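Atu0111 protein (PDB 2FSQ) is of unknown function but probably has the two-lobed alpha/beta fold of the 2H phosphoesterase clan. Local coordinates at residues 13-18 with 188-193; 42-47 with 224-229; 89-94 with 167-172. One frame throughout, in Å; residues are numbered along the deposited sequence. Where two conformers were deposited one is given.

Contact 1: 13-18 with 188-193; sequences DYISTA and SWFEPE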
loop_
_atom_site.group_PDB
_atom_site.type_symbol
_atom_site.label_atom_id
_atom_site.label_comp_id
_atom_site.label_asym_id
_atom_site.label_seq_id
_atom_site.Cartn_x
_atom_site.Cartn_y
_atom_site.Cartn_z
ATOM N N ASP A 13 1.402 17.050 8.495
ATOM C CA ASP A 13 0.699 17.471 9.711
ATOM C C ASP A 13 -0.457 16.541 10.108
ATOM O O ASP A 13 -0.941 16.610 11.233
ATOM C CB ASP A 13 0.161 18.895 9.545
ATOM C CG ASP A 13 0.083 19.646 10.860
ATOM O OD1 ASP A 13 1.149 20.029 11.388
ATOM O OD2 ASP A 13 -1.044 19.858 11.363
ATOM N N TYR A 14 -0.908 15.684 9.191
ATOM C CA TYR A 14 -1.958 14.709 9.515
ATOM C C TYR A 14 -1.602 13.826 10.733
ATOM O O TYR A 14 -2.462 13.429 11.537
ATOM C CB TYR A 14 -2.264 13.814 8.302
ATOM C CG TYR A 14 -3.163 12.650 8.670
ATOM C CD1 TYR A 14 -4.533 12.842 8.880
ATOM C CD2 TYR A 14 -2.637 11.368 8.859
ATOM C CE1 TYR A 14 -5.359 11.775 9.253
ATOM C CE2 TYR A 14 -3.455 10.298 9.226
ATOM C CZ TYR A 14 -4.809 10.514 9.422
ATOM O OH TYR A 14 -5.611 9.455 9.783
ATOM N N ILE A 15 -0.321 13.509 10.862
ATOM C CA ILE A 15 0.115 12.550 11.878
ATOM C C ILE A 15 0.451 13.185 13.231
ATOM O O ILE A 15 0.916 12.510 14.156
ATOM C CB ILE A 15 1.292 11.708 11.371
ATOM C CG1 ILE A 15 2.543 12.583 11.215
ATOM C CG2 ILE A 15 0.884 10.975 10.081
ATOM C CD1 ILE A 15 3.826 11.817 11.067
ATOM N N SER A 16 0.213 14.482 13.344
ATOM C CA SER A 16 0.431 15.195 14.584
ATOM C C SER A 16 -0.551 14.758 15.662
ATOM O O SER A 16 -1.721 14.481 15.370
ATOM C CB SER A 16 0.271 16.692 14.348
ATOM O OG SER A 16 0.443 17.390 15.570
ATOM N N THR A 17 -0.067 14.728 16.903
ATOM C CA THR A 17 -0.909 14.433 18.070
ATOM C C THR A 17 -2.097 15.393 18.119
ATOM O O THR A 17 -3.194 15.020 18.529
ATOM C CB THR A 17 -0.115 14.523 19.400
ATOM O OG1 THR A 17 0.605 15.760 19.464
ATOM C CG2 THR A 17 0.885 13.368 19.536
ATOM N N ALA A 18 -1.877 16.624 17.666
ATOM C CA ALA A 18 -2.918 17.661 17.665
ATOM C C ALA A 18 -4.102 17.373 16.730
ATOM O O ALA A 18 -5.141 18.028 16.838
ATOM C CB ALA A 18 -2.290 19.009 17.311
ATOM N N SER A 188 2.096 5.442 16.980
ATOM C CA SER A 188 1.667 6.536 17.859
ATOM C C SER A 188 1.908 7.856 17.169
ATOM O O SER A 188 2.869 7.983 16.414
ATOM C CB SER A 188 2.376 6.503 19.221
ATOM O OG SER A 188 3.790 6.578 19.098
ATOM N N TRP A 189 1.016 8.817 17.395
ATOM C CA TRP A 189 1.083 10.099 16.694
ATOM C C TRP A 189 2.339 10.872 17.085
ATOM O O TRP A 189 2.873 10.697 18.181
ATOM C CB TRP A 189 -0.198 10.920 16.944
ATOM C CG TRP A 189 -1.477 10.185 16.578
ATOM C CD1 TRP A 189 -2.496 9.840 17.434
ATOM C CD2 TRP A 189 -1.860 9.699 15.286
ATOM N NE1 TRP A 189 -3.486 9.174 16.749
ATOM C CE2 TRP A 189 -3.135 9.084 15.429
ATOM C CE3 TRP A 189 -1.279 9.755 14.013
ATOM C CZ2 TRP A 189 -3.812 8.497 14.352
ATOM C CZ3 TRP A 189 -1.956 9.169 12.938
ATOM C CH2 TRP A 189 -3.218 8.555 13.118
ATOM N N PHE A 190 2.824 11.704 16.165
ATOM C CA PHE A 190 4.068 12.450 16.370
ATOM C C PHE A 190 3.808 13.753 17.103
ATOM O O PHE A 190 2.851 14.463 16.790
ATOM C CB PHE A 190 4.711 12.812 15.017
ATOM C CG PHE A 190 5.426 11.677 14.324
ATOM C CD1 PHE A 190 5.125 10.335 14.578
ATOM C CD2 PHE A 190 6.374 11.971 13.347
ATOM C CE1 PHE A 190 5.790 9.320 13.894
ATOM C CE2 PHE A 190 7.037 10.973 12.668
ATOM C CZ PHE A 190 6.741 9.635 12.939
ATOM N N GLU A 191 4.667 14.073 18.068
ATOM C CA GLU A 191 4.649 15.396 18.692
ATOM C C GLU A 191 4.963 16.447 17.634
ATOM O O GLU A 191 5.820 16.219 16.771
ATOM C CB GLU A 191 5.649 15.482 19.846
ATOM C CG GLU A 191 5.313 14.596 21.058
ATOM C CD GLU A 191 4.078 15.055 21.843
ATOM O OE1 GLU A 191 3.601 16.199 21.648
ATOM O OE2 GLU A 191 3.580 14.262 22.678
ATOM N N PRO A 192 4.257 17.593 17.666
ATOM C CA PRO A 192 4.487 18.594 16.606
ATOM C C PRO A 192 5.925 19.134 16.484
ATOM O O PRO A 192 6.336 19.532 15.393
ATOM C CB PRO A 192 3.510 19.728 16.960
ATOM C CG PRO A 192 3.045 19.453 18.329
ATOM C CD PRO A 192 3.202 18.012 18.611
ATOM N N GLU A 193 6.693 19.133 17.571
ATOM C CA GLU A 193 8.020 19.760 17.548
ATOM C C GLU A 193 9.037 19.092 16.605
ATOM O O GLU A 193 9.998 19.735 16.164
ATOM C CB GLU A 193 8.592 19.910 18.963
ATOM C CG GLU A 193 7.854 20.936 19.839
ATOM C CD GLU A 193 6.560 20.412 20.463
ATOM O OE1 GLU A 193 6.300 19.187 20.425
ATOM O OE2 GLU A 193 5.798 21.242 21.008
#
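Two backbone hydrogen bonds join I15, T17 and F190. F190 N donates to I15 O at 2.9 Å (156° at the hydrogen), and T17 N donates to F190 O, also at 2.9 Å. One uses the amide of F190 and the other its carbonyl, which makes S16 and F190 an isolated beta bridge between segments running 90° apart. S16 CA adds a C-H...O contact to F190 O at 3.4 Å. S16 OG meanwhile accepts from A18 N, closing an ST turn that leads into the 3-10 segment at T17.

The bridge fastens the N-terminal loop, ahead of the first strand 42-48, to the connection between strand 184-186 and helix 195-212. L195 and W198 of that helix pack against F190, W198 with its ring edge-to-face.

Side-chain packing adds to the bridge. The outstretched CG1-CD1 arm of I15 (chi2 165°) runs beside F190 and lays CD1 over one ring face, 3.6 Å from the centroid in a CH-pi contact. W189 brings the edge of its six-membered ring up to the I15 backbone, CE3 3.5 Å from I15 O, which lies near the indole plane. Farther out the same ring meets Y14 obliquely, with W189 CZ3 4.2 Å from Y14 CE2. T17 CG2 packs on W189 CB at 3.7 Å. The indole NE1 bonds outside both segments, to Q22 O, and H20 stacks on the indole.

Contact 2: 42-47 with 224-229; sequences GNTVVC and CEFKDM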
loop_
_atom_site.group_PDB
_atom_site.type_symbol
_atom_site.label_atom_id
_atom_site.label_comp_id
_atom_site.label_asym_id
_atom_site.label_seq_id
_atom_site.Cartn_x
_atom_site.Cartn_y
_atom_site.Cartn_z
ATOM N N GLY A 42 -6.030 -11.901 4.500
ATOM C CA GLY A 42 -6.838 -11.375 3.415
ATOM C C GLY A 42 -6.242 -11.731 2.078
ATOM O O GLY A 42 -5.337 -12.581 1.982
ATOM N N ASN A 43 -6.737 -11.061 1.045
ATOM C CA ASN A 43 -6.185 -11.196 -0.282
ATOM C C ASN A 43 -6.230 -9.832 -0.976
ATOM O O ASN A 43 -6.828 -8.886 -0.446
ATOM C CB ASN A 43 -6.883 -12.317 -1.071
ATOM C CG ASN A 43 -8.388 -12.151 -1.143
ATOM O OD1 ASN A 43 -8.895 -11.078 -1.453
ATOM N ND2 ASN A 43 -9.113 -13.244 -0.910
ATOM N N THR A 44 -5.547 -9.710 -2.112
ATOM C CA THR A 44 -5.308 -8.393 -2.691
ATOM C C THR A 44 -4.641 -8.538 -4.049
ATOM O O THR A 44 -4.086 -9.594 -4.342
ATOM C CB THR A 44 -4.407 -7.551 -1.754
ATOM O OG1 THR A 44 -4.238 -6.232 -2.279
ATOM C CG2 THR A 44 -3.045 -8.182 -1.566
ATOM N N VAL A 45 -4.693 -7.481 -4.862
ATOM C CA VAL A 45 -3.898 -7.417 -6.077
ATOM C C VAL A 45 -2.818 -6.348 -5.881
ATOM O O VAL A 45 -3.123 -5.173 -5.635
ATOM C CB VAL A 45 -4.723 -7.072 -7.317
ATOM C CG1 VAL A 45 -3.804 -7.082 -8.558
ATOM C CG2 VAL A 45 -5.860 -8.080 -7.495
ATOM N N VAL A 46 -1.555 -6.763 -6.004
ATOM C CA VAL A 46 -0.452 -5.829 -5.783
ATOM C C VAL A 46 0.644 -6.017 -6.815
ATOM O O VAL A 46 0.709 -7.060 -7.457
ATOM C CB VAL A 46 0.191 -6.005 -4.359
ATOM C CG1 VAL A 46 -0.856 -6.065 -3.290
ATOM C CG2 VAL A 46 1.095 -7.232 -4.284
ATOM N N CYS A 47 1.496 -4.999 -6.939
ATOM C CA CYS A 47 2.749 -5.077 -7.701
ATOM C C CYS A 47 3.910 -5.007 -6.726
ATOM O O CYS A 47 4.119 -3.966 -6.090
ATOM C CB CYS A 47 2.864 -3.894 -8.661
ATOM S SG CYS A 47 1.627 -3.851 -9.973
ATOM N N CYS A 224 -2.808 -11.961 -4.725
ATOM C CA CYS A 224 -2.002 -12.506 -3.640
ATOM C C CYS A 224 -2.862 -12.807 -2.438
ATOM O O CYS A 224 -3.947 -12.217 -2.264
ATOM C CB CYS A 224 -0.940 -11.504 -3.166
ATOM S SG CYS A 224 0.267 -11.018 -4.418
ATOM N N GLU A 225 -2.370 -13.699 -1.588
ATOM C CA GLU A 225 -2.935 -13.856 -0.247
ATOM C C GLU A 225 -1.902 -13.488 0.815
ATOM O O GLU A 225 -0.690 -13.558 0.567
ATOM C CB GLU A 225 -3.461 -15.284 -0.024
ATOM C CG GLU A 225 -2.346 -16.310 0.022
ATOM C CD GLU A 225 -2.825 -17.741 0.119
ATOM O OE1 GLU A 225 -4.054 -17.994 0.049
ATOM O OE2 GLU A 225 -1.941 -18.611 0.238
ATOM N N PHE A 226 -2.369 -13.123 2.006
ATOM C CA PHE A 226 -1.476 -12.767 3.094
ATOM C C PHE A 226 -2.075 -13.163 4.434
ATOM O O PHE A 226 -3.309 -13.163 4.569
ATOM C CB PHE A 226 -1.152 -11.270 3.087
ATOM C CG PHE A 226 -2.379 -10.375 3.141
ATOM C CD1 PHE A 226 -2.922 -9.992 4.365
ATOM C CD2 PHE A 226 -2.972 -9.914 1.962
ATOM C CE1 PHE A 226 -4.063 -9.158 4.424
ATOM C CE2 PHE A 226 -4.108 -9.095 2.000
ATOM C CZ PHE A 226 -4.646 -8.692 3.224
ATOM N N LYS A 227 -1.212 -13.482 5.397
ATOM C CA LYS A 227 -1.620 -13.704 6.787
ATOM C C LYS A 227 -1.602 -12.393 7.561
ATOM O O LYS A 227 -2.402 -12.172 8.463
ATOM C CB LYS A 227 -0.679 -14.716 7.466
ATOM C CG LYS A 227 -0.907 -14.881 8.977
ATOM C CD LYS A 227 -0.184 -16.098 9.571
ATOM C CE LYS A 227 -1.084 -16.818 10.606
ATOM N NZ LYS A 227 -0.566 -18.170 11.088
ATOM N N ASP A 228 -0.686 -11.511 7.174
ATOM C CA ASP A 228 -0.389 -10.280 7.902
ATOM C C ASP A 228 0.379 -9.397 6.914
ATOM O O ASP A 228 0.563 -9.777 5.747
ATOM C CB ASP A 228 0.427 -10.548 9.194
ATOM C CG ASP A 228 1.724 -11.278 8.945
ATOM O OD1 ASP A 228 2.314 -11.134 7.849
ATOM O OD2 ASP A 228 2.144 -12.021 9.865
HETATM N N MSE A 229 0.855 -8.254 7.376
HETATM C CA MSE A 229 1.486 -7.279 6.473
HETATM C C MSE A 229 2.893 -7.648 6.036
HETATM O O MSE A 229 3.512 -6.912 5.267
HETATM C CB MSE A 229 1.536 -5.914 7.147
HETATM C CG MSE A 229 0.172 -5.316 7.424
HETATM SE SE MSE A 229 -1.057 -5.189 5.860
HETATM C CE MSE A 229 -2.230 -6.672 6.262
#
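F226 packs its ring on the backbone of G42 where strands 42-47 and 224-226 pair as antiparallel neighbours in a four-stranded sheet. G42 with F226 and T44 with C224 are hydrogen-bonded pairs; N43 with E225, between them, is a non-hydrogen-bonded pair.

From F226 CB, the first torsion sets CG between the backbone N and the carbonyl carbon (chi1 56°), which swings the ring across toward the other strand. CG passes 3.9 Å from G42 O. On one flank, CD1 and then CE1 lie under G42 N, CE1 at 3.4 Å; on the other, CD2 faces G42 O and CE2 comes 3.4 Å from N43 N. At the tip, CZ meets G42 CA at 3.5 Å. G42 CA makes a CH-pi contact over the ring face, 3.8 Å from the F226 centroid and 25° off the normal. Glycine lets the ring lie against the backbone, since a CB there would collide with F226 CZ. T44 CG2 meets the ring edge, 3.8 Å from F226 CE2.

Strand 84-92 flanks the other side of 42-48. It carries H84 and T86, spaced as in the HxT motif of 2H relatives, and these touch V46 and T44. C224 N reaches T44 O at 2.7 Å, nearly in line with the carbonyl (174°).

Contact 3: 89-94 with 167-172; sequences QGVIES and FGYRHP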
loop_
_atom_site.group_PDB
_atom_site.type_symbol
_atom_site.label_atom_id
_atom_site.label_comp_id
_atom_site.label_asym_id
_atom_site.label_seq_id
_atom_site.Cartn_x
_atom_site.Cartn_y
_atom_site.Cartn_z
ATOM N N GLN A 89 -7.494 -3.521 -3.665
ATOM C CA GLN A 89 -7.621 -4.268 -2.412
ATOM C C GLN A 89 -8.613 -5.399 -2.567
ATOM O O GLN A 89 -9.715 -5.185 -3.069
ATOM C CB GLN A 89 -8.153 -3.390 -1.283
ATOM C CG GLN A 89 -7.192 -2.365 -0.754
ATOM C CD GLN A 89 -7.713 -1.707 0.530
ATOM O OE1 GLN A 89 -8.597 -2.242 1.196
ATOM N NE2 GLN A 89 -7.167 -0.547 0.873
ATOM N N GLY A 90 -8.249 -6.577 -2.061
ATOM C CA GLY A 90 -9.188 -7.697 -1.956
ATOM C C GLY A 90 -9.886 -7.617 -0.599
ATOM O O GLY A 90 -10.025 -6.545 -0.007
ATOM N N VAL A 91 -10.303 -8.760 -0.080
ATOM C CA VAL A 91 -10.990 -8.778 1.219
ATOM C C VAL A 91 -9.998 -8.955 2.354
ATOM O O VAL A 91 -8.850 -9.353 2.142
ATOM C CB VAL A 91 -12.092 -9.878 1.306
ATOM C CG1 VAL A 91 -13.155 -9.629 0.253
ATOM C CG2 VAL A 91 -11.477 -11.273 1.163
ATOM N N ILE A 92 -10.446 -8.666 3.570
ATOM C CA ILE A 92 -9.600 -8.847 4.748
ATOM C C ILE A 92 -10.449 -9.210 5.964
ATOM O O ILE A 92 -11.591 -8.756 6.099
ATOM C CB ILE A 92 -8.670 -7.593 4.982
ATOM C CG1 ILE A 92 -7.504 -7.928 5.918
ATOM C CG2 ILE A 92 -9.482 -6.379 5.471
ATOM C CD1 ILE A 92 -6.442 -6.792 6.018
ATOM N N GLU A 93 -9.873 -10.026 6.851
ATOM C CA GLU A 93 -10.573 -10.572 8.007
ATOM C C GLU A 93 -11.190 -9.498 8.901
ATOM O O GLU A 93 -12.256 -9.707 9.498
ATOM C CB GLU A 93 -9.575 -11.404 8.813
ATOM C CG GLU A 93 -10.116 -11.935 10.133
ATOM C CD GLU A 93 -11.269 -12.910 9.950
ATOM O OE1 GLU A 93 -11.233 -13.708 8.995
ATOM O OE2 GLU A 93 -12.207 -12.879 10.773
ATOM N N SER A 94 -10.496 -8.360 8.976
ATOM C CA SER A 94 -10.857 -7.248 9.830
ATOM C C SER A 94 -11.936 -6.329 9.262
ATOM O O SER A 94 -12.315 -5.361 9.922
ATOM C CB SER A 94 -9.616 -6.414 10.134
ATOM O OG SER A 94 -8.921 -6.112 8.932
ATOM N N PHE A 167 -14.090 -8.594 -8.769
ATOM C CA PHE A 167 -14.190 -8.717 -7.316
ATOM C C PHE A 167 -15.615 -8.511 -6.809
ATOM O O PHE A 167 -15.961 -9.003 -5.733
ATOM C CB PHE A 167 -13.207 -7.757 -6.635
ATOM C CG PHE A 167 -11.809 -8.300 -6.540
ATOM C CD1 PHE A 167 -11.348 -8.825 -5.341
ATOM C CD2 PHE A 167 -10.946 -8.291 -7.647
ATOM C CE1 PHE A 167 -10.052 -9.340 -5.221
ATOM C CE2 PHE A 167 -9.643 -8.805 -7.533
ATOM C CZ PHE A 167 -9.202 -9.331 -6.321
ATOM N N GLY A 168 -16.415 -7.778 -7.582
ATOM C CA GLY A 168 -17.836 -7.588 -7.286
ATOM C C GLY A 168 -18.130 -6.575 -6.196
ATOM O O GLY A 168 -19.177 -6.634 -5.556
ATOM N N TYR A 169 -17.228 -5.614 -6.008
ATOM C CA TYR A 169 -17.476 -4.468 -5.139
ATOM C C TYR A 169 -16.561 -3.342 -5.565
ATOM O O TYR A 169 -15.605 -3.551 -6.330
ATOM C CB TYR A 169 -17.225 -4.792 -3.650
ATOM C CG TYR A 169 -15.809 -5.270 -3.371
ATOM C CD1 TYR A 169 -14.738 -4.370 -3.300
ATOM C CD2 TYR A 169 -15.541 -6.610 -3.178
ATOM C CE1 TYR A 169 -13.441 -4.816 -3.045
ATOM C CE2 TYR A 169 -14.262 -7.057 -2.929
ATOM C CZ TYR A 169 -13.219 -6.158 -2.855
ATOM O OH TYR A 169 -11.965 -6.643 -2.611
ATOM N N ARG A 170 -16.889 -2.144 -5.078
ATOM C CA ARG A 170 -16.062 -0.937 -5.208
ATOM C C ARG A 170 -16.049 -0.248 -3.850
ATOM O O ARG A 170 -17.095 -0.142 -3.185
ATOM C CB ARG A 170 -16.643 0.042 -6.243
ATOM C CG ARG A 170 -16.417 -0.334 -7.698
ATOM C CD ARG A 170 -17.195 0.571 -8.658
ATOM N NE ARG A 170 -16.892 0.269 -10.058
ATOM C CZ ARG A 170 -16.545 1.173 -10.969
ATOM N NH1 ARG A 170 -16.473 2.458 -10.655
ATOM N NH2 ARG A 170 -16.285 0.790 -12.210
ATOM N N HIS A 171 -14.877 0.224 -3.433
ATOM C CA HIS A 171 -14.796 1.039 -2.210
ATOM C C HIS A 171 -15.268 2.470 -2.500
ATOM O O HIS A 171 -15.302 2.893 -3.658
ATOM C CB HIS A 171 -13.358 1.077 -1.697
ATOM C CG HIS A 171 -12.849 -0.244 -1.216
ATOM N ND1 HIS A 171 -11.628 -0.379 -0.586
ATOM C CD2 HIS A 171 -13.388 -1.492 -1.272
ATOM C CE1 HIS A 171 -11.443 -1.649 -0.267
ATOM N NE2 HIS A 171 -12.496 -2.345 -0.659
ATOM N N PRO A 172 -15.644 3.214 -1.446
ATOM C CA PRO A 172 -16.048 4.620 -1.639
ATOM C C PRO A 172 -15.030 5.484 -2.390
ATOM O O PRO A 172 -15.416 6.352 -3.166
ATOM C CB PRO A 172 -16.249 5.124 -0.195
ATOM C CG PRO A 172 -16.723 3.874 0.509
ATOM C CD PRO A 172 -15.839 2.779 -0.044
HETATM O O HOH W 1 -12.209 -4.951 0.267
#
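The backbones at G90 and F167 stay 7.4 Å apart between CA atoms, too far for strand pairing, and no backbone hydrogen bond crosses between the segments. Residues 89-92 form the weakly bonded end of strand 84-92, an outermost strand of the four-stranded sheet. Residues 167-172 are the exit from helix 150-167: G168, with positive phi, breaks the helical course, and the loop that follows runs past the sheet edge toward strand 179-182. F167, Y169 and H171 all direct their CB atoms at the strand, so side chains bridge the gap.

Y169 makes the direct polar link. Its CG sits between the backbone N and the carbonyl carbon (chi1 58°), which carries the phenol toward the strand until OH donates to Q89 O at 2.7 Å. The acceptor lies in the plane of the phenol ring, and the hydroxyl approaches the carbonyl from well off its axis (C=O...OH angle 125°). Y169 OH also comes 3.0 Å from G90 CA. F167 adds its CE1 to G90 CA at 3.8 Å, where a CB on residue 90 would be tight, while F167 CB sits over the rim of one face of the Y169 ring. V91 CG1 packs on Y169 CE2 at 4.2 Å.

Q89 and H171 cross at about a right angle, amide and imidazole planes 85° apart, with Q89 OE1 at the ring edge 3.3 Å from H171 CE1. An acetic acid molecule, probably from the crystallisation liquor, lies about 5 Å from the Q89 side chain and may mark a pocket. A water in the imidazole plane donates to G90 O and is hydrogen-bonded to H171 NE2 at 2.8 Å.

From the N terminus, the chain enters contact 1 at 13-18, then lays down strand 42-48 for contact 2 and strand 84-92 for contact 3. Contact 3 closes first, when 167-172 returns after helix 150-167, joining the edge strand to that helix's end. Contact 1 closes next, at 188-193, and contact 2 last, at 224-229, joining the first strand 42-48 to the late strand 222-226. Contact 3 therefore lies within the loops of both others, whereas contacts 1 and 2 cross. Contacts 2 and 3 adjoin in one sheet, where N43 N probably bonds V91 O and V45 CG2 packs on F167 CZ. Contact 1 lies apart, about 29 Å from either between centres.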